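Local coordinates for pyridoxine 4-oxidase (Mesorhizobium loti, PDB 4HA6), which catalyses the oxidation of pyridoxine to pyridoxal with molecular oxygen as acceptor, using FAD as cofactor, as a member of the GMC oxidoreductase family, at residues L29-G34 with L231-R236; I4-G9 with L15-L20; A198-A203 with K208-L213. All coordinates share one frame; numbering follows the deposited sequence. Where two conformers were deposited one is given.

Interaction 1 of 3, residues L29-G34 with L231-R236; sequences LLIEAG and LEVVGR. With FAD (flavin-adenine dinucleotide), chain B.
I31 meets V233 and L231 in a small, buried apolar contact between two sheets. I31 belongs to strand 28-31 of the parallel FAD-binding sheet. Its partners lie on strand 227-235, the middle strand of a three-stranded antiparallel sheet. The closest touch is I31 CD1 to V233 CG2, 3.8 Å. A second branch follows, with I31 CG2 at 4.2 Å from V233 CG1. L231 adds only a loose contact, as its CD2 stays 4.5 Å from I31 CD1. In I31, CG1 stands anti to the carbonyl carbon (chi1 -52°) and the chain then runs on extended, which carries CD1 across to the second sheet. V218 and S216 also pack on I31.

Just past I31 the chain leaves the strand and reaches the cofactor. Strand 28-31 is the second strand of a Rossmann-type beta-alpha-beta unit, and E32, the acidic residue just past the strand, holds the ribose of the adenosine part. Both hydroxyls donate to its carboxylate: FAD O3B to E32 OE1 at 2.9 Å and FAD O2B to E32 OE2 at 2.6 Å. G34 N also donates to E32 OE2, at 2.7 Å. It comes from the anti side, 34° out of the carboxylate plane. G9 N bonds to E32 OE1, so each oxygen has a ribose and a backbone partner. Without this carboxylate, as with an alanine at this position, both ribose hydroxyls and the amides of G9 and G34 would probably lose their shared acceptor. A33 CB rests 3.6 Å from adenine N3A of FAD.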
loop_
_atom_site.group_PDB
_atom_site.type_symbol
_atom_site.label_atom_id
_atom_site.label_comp_id
_atom_site.label_asym_id
_atom_site.label_seq_id
_atom_site.Cartn_x
_atom_site.Cartn_y
_atom_site.Cartn_z
ATOM N N LEU A 29 11.639 -20.552 -7.354
ATOM C CA LEU A 29 11.489 -19.842 -8.626
ATOM C C LEU A 29 10.616 -18.598 -8.427
ATOM O O LEU A 29 9.509 -18.683 -7.878
ATOM C CB LEU A 29 10.875 -20.761 -9.687
ATOM C CG LEU A 29 10.352 -20.113 -10.972
ATOM C CD1 LEU A 29 11.509 -19.508 -11.764
ATOM C CD2 LEU A 29 9.577 -21.144 -11.808
ATOM N N LEU A 30 11.114 -17.446 -8.870
ATOM C CA LEU A 30 10.346 -16.203 -8.806
ATOM C C LEU A 30 9.885 -15.813 -10.209
ATOM O O LEU A 30 10.711 -15.698 -11.121
ATOM C CB LEU A 30 11.199 -15.081 -8.189
ATOM C CG LEU A 30 10.557 -13.696 -8.098
ATOM C CD1 LEU A 30 9.252 -13.772 -7.329
ATOM C CD2 LEU A 30 11.502 -12.677 -7.472
ATOM N N ILE A 31 8.576 -15.630 -10.392
ATOM C CA ILE A 31 8.033 -15.279 -11.719
ATOM C C ILE A 31 7.447 -13.869 -11.716
ATOM O O ILE A 31 6.445 -13.613 -11.038
ATOM C CB ILE A 31 6.955 -16.284 -12.196
ATOM C CG1 ILE A 31 7.481 -17.719 -12.107
ATOM C CG2 ILE A 31 6.483 -15.958 -13.620
ATOM C CD1 ILE A 31 6.469 -18.768 -12.542
ATOM N N GLU A 32 8.078 -12.964 -12.467
ATOM C CA GLU A 32 7.676 -11.556 -12.500
ATOM C C GLU A 32 7.198 -11.131 -13.884
ATOM O O GLU A 32 7.871 -11.377 -14.885
ATOM C CB GLU A 32 8.836 -10.642 -12.050
ATOM C CG GLU A 32 8.635 -9.156 -12.360
ATOM C CD GLU A 32 7.365 -8.582 -11.747
ATOM O OE1 GLU A 32 6.963 -9.058 -10.651
ATOM O OE2 GLU A 32 6.769 -7.653 -12.356
ATOM N N ALA A 33 6.044 -10.476 -13.934
ATOM C CA ALA A 33 5.480 -10.016 -15.198
ATOM C C ALA A 33 6.345 -8.926 -15.857
ATOM O O ALA A 33 6.437 -8.842 -17.086
ATOM C CB ALA A 33 4.052 -9.510 -14.978
ATOM N N GLY A 34 6.975 -8.087 -15.046
ATOM C CA GLY A 34 7.728 -6.968 -15.591
ATOM C C GLY A 34 9.184 -7.294 -15.895
ATOM O O GLY A 34 9.613 -8.450 -15.792
ATOM N N LEU A 231 1.594 -24.274 -13.184
ATOM C CA LEU A 231 1.257 -22.902 -13.551
ATOM C C LEU A 231 1.479 -22.721 -15.037
ATOM O O LEU A 231 2.495 -23.172 -15.569
ATOM C CB LEU A 231 2.162 -21.899 -12.828
ATOM C CG LEU A 231 2.303 -21.923 -11.314
ATOM C CD1 LEU A 231 3.310 -22.987 -10.904
ATOM C CD2 LEU A 231 2.738 -20.558 -10.836
ATOM N N GLU A 232 0.548 -22.046 -15.705
ATOM C CA GLU A 232 0.730 -21.680 -17.105
ATOM C C GLU A 232 1.364 -20.307 -17.141
ATOM O O GLU A 232 0.796 -19.331 -16.619
ATOM C CB GLU A 232 -0.614 -21.661 -17.846
ATOM C CG GLU A 232 -0.506 -21.237 -19.306
ATOM C CD GLU A 232 -1.867 -21.018 -19.958
ATOM O OE1 GLU A 232 -2.763 -20.451 -19.295
ATOM O OE2 GLU A 232 -2.035 -21.410 -21.135
ATOM N N VAL A 233 2.546 -20.226 -17.737
ATOM C CA VAL A 233 3.266 -18.958 -17.790
ATOM C C VAL A 233 3.339 -18.440 -19.221
ATOM O O VAL A 233 3.687 -19.177 -20.141
ATOM C CB VAL A 233 4.664 -19.083 -17.190
ATOM C CG1 VAL A 233 5.375 -17.734 -17.231
ATOM C CG2 VAL A 233 4.555 -19.580 -15.762
ATOM N N VAL A 234 2.986 -17.174 -19.392
ATOM C CA VAL A 234 2.950 -16.538 -20.698
ATOM C C VAL A 234 4.076 -15.503 -20.808
ATOM O O VAL A 234 4.133 -14.522 -20.047
ATOM C CB VAL A 234 1.592 -15.860 -20.926
ATOM C CG1 VAL A 234 1.574 -15.163 -22.270
ATOM C CG2 VAL A 234 0.453 -16.899 -20.828
ATOM N N GLY A 235 4.987 -15.729 -21.749
ATOM C CA GLY A 235 6.102 -14.819 -21.942
ATOM C C GLY A 235 6.081 -14.159 -23.308
ATOM O O GLY A 235 5.149 -14.359 -24.093
ATOM N N ARG A 236 7.124 -13.380 -23.582
ATOM C CA ARG A 236 7.258 -12.677 -24.857
ATOM C C ARG A 236 7.232 -13.632 -26.047
ATOM O O ARG A 236 6.898 -13.233 -27.164
ATOM C CB ARG A 236 8.554 -11.862 -24.889
ATOM C CG ARG A 236 8.468 -10.505 -24.209
ATOM C CD ARG A 236 9.743 -9.693 -24.428
ATOM N NE ARG A 236 10.905 -10.297 -23.779
ATOM C CZ ARG A 236 11.196 -10.153 -22.490
ATOM N NH1 ARG A 236 10.403 -9.432 -21.708
ATOM N NH2 ARG A 236 12.272 -10.735 -21.977
HETATM P PA FAD B . 3.233 -5.263 -5.498
HETATM O O1A FAD B . 4.450 -4.679 -4.795
HETATM O O2A FAD B . 2.380 -4.354 -6.338
HETATM O O5B FAD B . 3.761 -6.498 -6.401
HETATM C C5B FAD B . 2.985 -7.165 -7.392
HETATM C C4B FAD B . 3.997 -7.720 -8.384
HETATM O O4B FAD B . 3.505 -8.888 -9.051
HETATM C C3B FAD B . 4.309 -6.696 -9.468
HETATM O O3B FAD B . 5.738 -6.686 -9.621
HETATM C C2B FAD B . 3.617 -7.231 -10.719
HETATM O O2B FAD B . 4.325 -6.859 -11.915
HETATM C C1B FAD B . 3.623 -8.738 -10.478
HETATM N N9A FAD B . 2.490 -9.487 -11.099
HETATM C C8A FAD B . 1.188 -9.128 -11.105
HETATM N N7A FAD B . 0.439 -10.068 -11.744
HETATM C C5A FAD B . 1.264 -11.060 -12.156
HETATM C C6A FAD B . 1.117 -12.349 -12.882
HETATM N N6A FAD B . -0.110 -12.787 -13.307
HETATM N N1A FAD B . 2.247 -13.080 -13.103
HETATM C C2A FAD B . 3.460 -12.667 -12.679
HETATM N N3A FAD B . 3.650 -11.507 -12.011
HETATM C C4A FAD B . 2.613 -10.671 -11.722
HETATM N N1 FAD B . 3.162 2.277 0.636
HETATM C C2 FAD B . 3.778 2.790 1.717
HETATM O O2 FAD B . 3.760 2.131 2.781
HETATM N N3 FAD B . 4.383 3.993 1.704
HETATM C C4 FAD B . 4.434 4.758 0.600
HETATM O O4 FAD B . 4.993 5.886 0.607
HETATM C C4X FAD B . 3.779 4.261 -0.631
HETATM N N5 FAD B . 3.768 4.971 -1.778
HETATM C C5X FAD B . 3.176 4.482 -2.896
HETATM C C6 FAD B . 3.179 5.220 -4.078
HETATM C C7 FAD B . 2.579 4.714 -5.228
HETATM C C7M FAD B . 2.594 5.526 -6.500
HETATM C C8 FAD B . 1.930 3.374 -5.197
HETATM C C8M FAD B . 1.276 2.834 -6.441
HETATM C C9 FAD B . 1.923 2.625 -4.022
HETATM C C9A FAD B . 2.520 3.144 -2.872
HETATM N N10 FAD B . 2.515 2.400 -1.679
HETATM C C10 FAD B . 3.136 2.936 -0.542
HETATM C "C1'" FAD B . 1.863 1.086 -1.630
HETATM C "C2'" FAD B . 2.854 -0.068 -1.617
HETATM O "O2'" FAD B . 3.870 0.142 -2.610
HETATM C "C3'" FAD B . 2.059 -1.339 -1.922
HETATM O "O3'" FAD B . 0.947 -1.407 -1.014
HETATM C "C4'" FAD B . 2.921 -2.582 -1.787
HETATM O "O4'" FAD B . 4.051 -2.439 -2.666
HETATM C "C5'" FAD B . 2.128 -3.852 -2.115
HETATM O "O5'" FAD B . 3.059 -4.896 -2.395
HETATM P P FAD B . 2.525 -6.312 -2.917
HETATM O O1P FAD B . 3.613 -7.370 -2.780
HETATM O O2P FAD B . 1.154 -6.582 -2.331
HETATM O O3P FAD B . 2.257 -6.013 -4.469
#

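Interaction 2 of 3, residues I4-G9 with L15-L20; sequences IVIVGG and LLAARL. With FAD (flavin-adenine dinucleotide), chain B.
I6 reaches from strand 4-7 to helix 11-20 and touches L16, A17 and L20. Its CB points toward the helix but makes no close contact there. I6 CG2 makes no close contact with 15-20 either. I6 CG1 comes within 4.4 Å of L20 CD1. CD1 does most of the touching, because chi2 of 165° keeps the chain extended. I6 CD1 lies 3.3 Å from A17 N, a tight fit against the helix backbone. I6 CD1 also meets L16 CB at 3.7 Å and L20 CD1 at 4.1 Å.

Two residues earlier on the strand, I4 CD1 packs 4.0 Å from L20 CD1, and these two side chains cross at about a right angle. Strand 4-7 and helix segment 15-20 run almost antiparallel, at 163°, with their axes 9.5 Å apart. They belong to the first two elements of the Rossmann beta-alpha-beta unit, joined by the glycine-rich turn. There G8 CA lies 3.2 Å from FAD O4B, and a side chain on G8 would clash with the ribose.

All the side chains that meet between strand and helix are aliphatic, so shape and burial, not directed bonds, probably govern how these faces fit.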
loop_
_atom_site.group_PDB
_atom_site.type_symbol
_atom_site.label_atom_id
_atom_site.label_comp_id
_atom_site.label_asym_id
_atom_site.label_seq_id
_atom_site.Cartn_x
_atom_site.Cartn_y
_atom_site.Cartn_z
ATOM N N ILE A 4 9.298 -24.466 -4.516
ATOM C CA ILE A 4 8.346 -23.363 -4.333
ATOM C C ILE A 4 8.383 -22.398 -5.499
ATOM O O ILE A 4 9.455 -21.961 -5.910
ATOM C CB ILE A 4 8.680 -22.492 -3.112
ATOM C CG1 ILE A 4 9.255 -23.321 -1.975
ATOM C CG2 ILE A 4 7.451 -21.687 -2.656
ATOM C CD1 ILE A 4 10.283 -22.557 -1.185
ATOM N N VAL A 5 7.211 -22.022 -5.993
ATOM C CA VAL A 5 7.124 -20.977 -7.004
ATOM C C VAL A 5 6.443 -19.740 -6.421
ATOM O O VAL A 5 5.352 -19.837 -5.853
ATOM C CB VAL A 5 6.364 -21.454 -8.251
ATOM C CG1 VAL A 5 5.961 -20.267 -9.103
ATOM C CG2 VAL A 5 7.229 -22.411 -9.055
ATOM N N ILE A 6 7.093 -18.585 -6.557
ATOM C CA ILE A 6 6.518 -17.308 -6.124
ATOM C C ILE A 6 6.032 -16.523 -7.339
ATOM O O ILE A 6 6.810 -16.243 -8.274
ATOM C CB ILE A 6 7.549 -16.458 -5.321
ATOM C CG1 ILE A 6 8.106 -17.261 -4.138
ATOM C CG2 ILE A 6 6.944 -15.155 -4.840
ATOM C CD1 ILE A 6 9.365 -16.648 -3.531
ATOM N N VAL A 7 4.748 -16.164 -7.328
ATOM C CA VAL A 7 4.153 -15.450 -8.452
ATOM C C VAL A 7 4.082 -13.958 -8.135
ATOM O O VAL A 7 3.298 -13.530 -7.282
ATOM C CB VAL A 7 2.740 -15.972 -8.777
ATOM C CG1 VAL A 7 2.128 -15.181 -9.940
ATOM C CG2 VAL A 7 2.779 -17.470 -9.092
ATOM N N GLY A 8 4.898 -13.164 -8.822
ATOM C CA GLY A 8 4.937 -11.734 -8.584
ATOM C C GLY A 8 6.155 -11.313 -7.782
ATOM O O GLY A 8 6.265 -11.658 -6.597
ATOM N N GLY A 9 7.054 -10.557 -8.425
ATOM C CA GLY A 9 8.285 -10.098 -7.806
ATOM C C GLY A 9 8.218 -8.672 -7.279
ATOM O O GLY A 9 9.103 -7.858 -7.565
ATOM N N LEU A 15 10.932 -10.020 -1.059
ATOM C CA LEU A 15 11.291 -10.489 0.287
ATOM C C LEU A 15 11.280 -12.006 0.386
ATOM O O LEU A 15 12.129 -12.605 1.058
ATOM C CB LEU A 15 10.333 -9.911 1.345
ATOM C CG LEU A 15 10.669 -10.130 2.831
ATOM C CD1 LEU A 15 10.077 -8.981 3.673
ATOM C CD2 LEU A 15 10.193 -11.491 3.373
ATOM N N LEU A 16 10.288 -12.623 -0.239
ATOM C CA LEU A 16 10.122 -14.070 -0.139
ATOM C C LEU A 16 11.182 -14.813 -0.936
ATOM O O LEU A 16 11.777 -15.770 -0.442
ATOM C CB LEU A 16 8.718 -14.495 -0.593
ATOM C CG LEU A 16 7.619 -14.369 0.465
ATOM C CD1 LEU A 16 6.307 -14.951 -0.050
ATOM C CD2 LEU A 16 8.028 -15.057 1.743
ATOM N N ALA A 17 11.393 -14.390 -2.180
ATOM C CA ALA A 17 12.459 -14.958 -3.006
ATOM C C ALA A 17 13.787 -15.036 -2.227
ATOM O O ALA A 17 14.458 -16.072 -2.220
ATOM C CB ALA A 17 12.627 -14.140 -4.269
ATOM N N ALA A 18 14.154 -13.935 -1.572
ATOM C CA ALA A 18 15.338 -13.924 -0.718
ATOM C C ALA A 18 15.190 -14.888 0.464
ATOM O O ALA A 18 16.036 -15.768 0.660
ATOM C CB ALA A 18 15.620 -12.527 -0.224
ATOM N N ARG A 19 14.121 -14.726 1.247
ATOM C CA ARG A 19 14.012 -15.437 2.523
ATOM C C ARG A 19 13.820 -16.955 2.382
ATOM O O ARG A 19 14.472 -17.730 3.089
ATOM C CB ARG A 19 12.946 -14.798 3.424
ATOM C CG ARG A 19 13.368 -13.395 3.945
ATOM C CD ARG A 19 13.748 -13.386 5.420
ATOM N NE ARG A 19 14.346 -14.643 5.822
ATOM C CZ ARG A 19 13.883 -15.415 6.798
ATOM N NH1 ARG A 19 12.818 -15.054 7.505
ATOM N NH2 ARG A 19 14.500 -16.554 7.070
ATOM N N LEU A 20 12.960 -17.379 1.458
ATOM C CA LEU A 20 12.741 -18.804 1.232
ATOM C C LEU A 20 14.025 -19.486 0.753
ATOM O O LEU A 20 14.356 -20.573 1.211
ATOM C CB LEU A 20 11.577 -19.038 0.247
ATOM C CG LEU A 20 10.234 -18.484 0.732
ATOM C CD1 LEU A 20 9.058 -18.929 -0.136
ATOM C CD2 LEU A 20 10.001 -18.880 2.169
HETATM P PA FAD B . 3.233 -5.263 -5.498
HETATM O O1A FAD B . 4.450 -4.679 -4.795
HETATM O O2A FAD B . 2.380 -4.354 -6.338
HETATM O O5B FAD B . 3.761 -6.498 -6.401
HETATM C C5B FAD B . 2.985 -7.165 -7.392
HETATM C C4B FAD B . 3.997 -7.720 -8.384
HETATM O O4B FAD B . 3.505 -8.888 -9.051
HETATM C C3B FAD B . 4.309 -6.696 -9.468
HETATM O O3B FAD B . 5.738 -6.686 -9.621
HETATM C C2B FAD B . 3.617 -7.231 -10.719
HETATM O O2B FAD B . 4.325 -6.859 -11.915
HETATM C C1B FAD B . 3.623 -8.738 -10.478
HETATM N N9A FAD B . 2.490 -9.487 -11.099
HETATM C C8A FAD B . 1.188 -9.128 -11.105
HETATM N N7A FAD B . 0.439 -10.068 -11.744
HETATM C C5A FAD B . 1.264 -11.060 -12.156
HETATM C C6A FAD B . 1.117 -12.349 -12.882
HETATM N N6A FAD B . -0.110 -12.787 -13.307
HETATM N N1A FAD B . 2.247 -13.080 -13.103
HETATM C C2A FAD B . 3.460 -12.667 -12.679
HETATM N N3A FAD B . 3.650 -11.507 -12.011
HETATM C C4A FAD B . 2.613 -10.671 -11.722
HETATM N N1 FAD B . 3.162 2.277 0.636
HETATM C C2 FAD B . 3.778 2.790 1.717
HETATM O O2 FAD B . 3.760 2.131 2.781
HETATM N N3 FAD B . 4.383 3.993 1.704
HETATM C C4 FAD B . 4.434 4.758 0.600
HETATM O O4 FAD B . 4.993 5.886 0.607
HETATM C C4X FAD B . 3.779 4.261 -0.631
HETATM N N5 FAD B . 3.768 4.971 -1.778
HETATM C C5X FAD B . 3.176 4.482 -2.896
HETATM C C6 FAD B . 3.179 5.220 -4.078
HETATM C C7 FAD B . 2.579 4.714 -5.228
HETATM C C7M FAD B . 2.594 5.526 -6.500
HETATM C C8 FAD B . 1.930 3.374 -5.197
HETATM C C8M FAD B . 1.276 2.834 -6.441
HETATM C C9 FAD B . 1.923 2.625 -4.022
HETATM C C9A FAD B . 2.520 3.144 -2.872
HETATM N N10 FAD B . 2.515 2.400 -1.679
HETATM C C10 FAD B . 3.136 2.936 -0.542
HETATM C "C1'" FAD B . 1.863 1.086 -1.630
HETATM C "C2'" FAD B . 2.854 -0.068 -1.617
HETATM O "O2'" FAD B . 3.870 0.142 -2.610
HETATM C "C3'" FAD B . 2.059 -1.339 -1.922
HETATM O "O3'" FAD B . 0.947 -1.407 -1.014
HETATM C "C4'" FAD B . 2.921 -2.582 -1.787
HETATM O "O4'" FAD B . 4.051 -2.439 -2.666
HETATM C "C5'" FAD B . 2.128 -3.852 -2.115
HETATM O "O5'" FAD B . 3.059 -4.896 -2.395
HETATM P P FAD B . 2.525 -6.312 -2.917
HETATM O O1P FAD B . 3.613 -7.370 -2.780
HETATM O O2P FAD B . 1.154 -6.582 -2.331
HETATM O O3P FAD B . 2.257 -6.013 -4.469
#

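Interaction 3 of 3, residues A198-A203 with K208-L213; sequences AWLTKA and KNLTIL
L200 packs on L210 and I212, and these three residues make the whole direct contact between the two segments. L200 CD2 lies 4.2 Å from I212 CD1 and 4.3 Å from L210 CD2, so one methyl meets both strand residues. In L210, CG stands anti to the backbone N (chi1 175°), which carries CD2 toward L200 CD2. I212 sends its extended CG1-CD1 branch to the same methyl. L200 also touches S14 and A17 of helix 11-20 and L30 of strand 28-31, and thus sits between helix and sheet.

In the fold, strand 210-213 is an outermost strand of the five-stranded parallel sheet of the FAD-binding Rossmann fold, next to strand 28-31. The chain comes to it from two short helices, 195-199 and 202-205. L200 lies in the link between them.

Turn and cap bonds shape that link. L200 is the centre of an inverse gamma turn, with a weak bond from T201 N to W199 O at 3.1 Å. T201 is the N-cap of the next helix, and its OG1 bonds to V204 N.

Polar bonds also hold the strand side: N209 ND2 is bonded to S21 O and S26 O at the entry to the strand, while T211 pairs through its backbone with V28 and L30, and L213 with L30 and E32.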
loop_
_atom_site.group_PDB
_atom_site.type_symbol
_atom_site.label_atom_id
_atom_site.label_comp_id
_atom_site.label_asym_id
_atom_site.label_seq_id
_atom_site.Cartn_x
_atom_site.Cartn_y
_atom_site.Cartn_z
ATOM N N ALA A 198 16.653 -4.159 -1.231
ATOM C CA ALA A 198 16.945 -4.646 0.116
ATOM C C ALA A 198 17.107 -6.167 0.164
ATOM O O ALA A 198 17.971 -6.678 0.865
ATOM C CB ALA A 198 15.845 -4.188 1.082
ATOM N N TRP A 199 16.273 -6.897 -0.569
ATOM C CA TRP A 199 16.281 -8.347 -0.421
ATOM C C TRP A 199 16.929 -9.088 -1.574
ATOM O O TRP A 199 17.624 -10.086 -1.352
ATOM C CB TRP A 199 14.874 -8.885 -0.155
ATOM C CG TRP A 199 14.450 -8.705 1.269
ATOM C CD1 TRP A 199 14.727 -9.532 2.334
ATOM C CD2 TRP A 199 13.664 -7.629 1.786
ATOM N NE1 TRP A 199 14.154 -9.017 3.484
ATOM C CE2 TRP A 199 13.505 -7.848 3.173
ATOM C CE3 TRP A 199 13.094 -6.489 1.214
ATOM C CZ2 TRP A 199 12.799 -6.961 3.991
ATOM C CZ3 TRP A 199 12.374 -5.622 2.025
ATOM C CH2 TRP A 199 12.230 -5.864 3.395
ATOM N N LEU A 200 16.696 -8.614 -2.797
ATOM C CA LEU A 200 17.307 -9.236 -3.972
ATOM C C LEU A 200 18.686 -8.624 -4.260
ATOM O O LEU A 200 18.900 -8.009 -5.301
ATOM C CB LEU A 200 16.371 -9.144 -5.183
ATOM C CG LEU A 200 15.098 -9.969 -4.981
ATOM C CD1 LEU A 200 14.080 -9.768 -6.103
ATOM C CD2 LEU A 200 15.467 -11.435 -4.856
ATOM N N THR A 201 19.608 -8.786 -3.312
ATOM C CA THR A 201 20.983 -8.301 -3.452
ATOM C C THR A 201 21.736 -9.170 -4.466
ATOM O O THR A 201 21.219 -10.207 -4.906
ATOM C CB THR A 201 21.726 -8.370 -2.104
ATOM O OG1 THR A 201 21.960 -9.739 -1.751
ATOM C CG2 THR A 201 20.901 -7.719 -1.004
ATOM N N LYS A 202 22.944 -8.742 -4.843
ATOM C CA LYS A 202 23.776 -9.505 -5.779
ATOM C C LYS A 202 24.040 -10.896 -5.233
ATOM O O LYS A 202 23.946 -11.889 -5.955
ATOM C CB LYS A 202 25.114 -8.801 -6.033
ATOM C CG LYS A 202 25.050 -7.662 -7.039
ATOM C CD LYS A 202 26.206 -7.741 -8.039
ATOM C CE LYS A 202 27.559 -7.762 -7.344
ATOM N NZ LYS A 202 28.657 -8.213 -8.251
ATOM N N ALA A 203 24.354 -10.958 -3.946
ATOM C CA ALA A 203 24.601 -12.231 -3.278
ATOM C C ALA A 203 23.392 -13.163 -3.337
ATOM O O ALA A 203 23.509 -14.293 -3.802
ATOM C CB ALA A 203 25.012 -11.994 -1.844
ATOM N N LYS A 208 22.427 -20.623 -6.187
ATOM C CA LYS A 208 22.165 -21.613 -7.236
ATOM C C LYS A 208 20.758 -22.200 -7.126
ATOM O O LYS A 208 20.267 -22.820 -8.071
ATOM C CB LYS A 208 23.213 -22.737 -7.215
ATOM C CG LYS A 208 22.831 -23.914 -6.327
ATOM C CD LYS A 208 23.679 -23.977 -5.065
ATOM C CE LYS A 208 25.046 -24.595 -5.344
ATOM N NZ LYS A 208 25.893 -24.650 -4.121
ATOM N N ASN A 209 20.110 -21.995 -5.977
ATOM C CA ASN A 209 18.754 -22.503 -5.756
ATOM C C ASN A 209 17.660 -21.454 -6.008
ATOM O O ASN A 209 16.462 -21.741 -5.880
ATOM C CB ASN A 209 18.623 -23.071 -4.338
ATOM C CG ASN A 209 18.840 -22.021 -3.269
ATOM O OD1 ASN A 209 19.544 -21.042 -3.490
ATOM N ND2 ASN A 209 18.233 -22.219 -2.099
ATOM N N LEU A 210 18.064 -20.237 -6.352
ATOM C CA LEU A 210 17.089 -19.203 -6.705
ATOM C C LEU A 210 17.132 -18.929 -8.206
ATOM O O LEU A 210 18.204 -18.698 -8.778
ATOM C CB LEU A 210 17.349 -17.911 -5.914
ATOM C CG LEU A 210 16.473 -16.703 -6.276
ATOM C CD1 LEU A 210 14.995 -17.041 -6.086
ATOM C CD2 LEU A 210 16.853 -15.469 -5.464
ATOM N N THR A 211 15.963 -18.971 -8.838
ATOM C CA THR A 211 15.830 -18.651 -10.253
ATOM C C THR A 211 14.798 -17.547 -10.366
ATOM O O THR A 211 13.708 -17.641 -9.782
ATOM C CB THR A 211 15.359 -19.876 -11.071
ATOM O OG1 THR A 211 16.251 -20.969 -10.847
ATOM C CG2 THR A 211 15.291 -19.564 -12.578
ATOM N N ILE A 212 15.150 -16.487 -11.081
ATOM C CA ILE A 212 14.216 -15.396 -11.309
ATOM C C ILE A 212 13.863 -15.346 -12.791
ATOM O O ILE A 212 14.739 -15.369 -13.646
ATOM C CB ILE A 212 14.763 -14.043 -10.825
ATOM C CG1 ILE A 212 15.087 -14.090 -9.327
ATOM C CG2 ILE A 212 13.760 -12.924 -11.123
ATOM C CD1 ILE A 212 15.810 -12.857 -8.822
ATOM N N LEU A 213 12.567 -15.312 -13.074
ATOM C CA LEU A 213 12.054 -15.292 -14.433
ATOM C C LEU A 213 11.257 -14.004 -14.639
ATOM O O LEU A 213 10.233 -13.790 -13.975
ATOM C CB LEU A 213 11.190 -16.538 -14.655
ATOM C CG LEU A 213 10.672 -16.889 -16.047
ATOM C CD1 LEU A 213 11.708 -16.566 -17.111
ATOM C CD2 LEU A 213 10.306 -18.366 -16.083
#

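Overall arrangement
All three contacts belong to the FAD-binding part of the chain and are built on mostly buried aliphatic side chains. Interaction 2 is the most central to the fold and covers the most surface. It is purely apolar, beside the glycine turn. Interaction 1 uses the neighbouring strand 28-31, looks to a second sheet and pairs its apolar touch with the charged grip of E32 on the ribose. Interaction 3 uses edge strand 210-213 and lies nearer the surface, with I212 partly exposed and a polar turn and cap alongside. Interactions 1 and 2 meet directly, with I31 O 2.7 Å from G8 N, a probable hydrogen bond. L200 of interaction 3 packs on A17 of the helix in interaction 2.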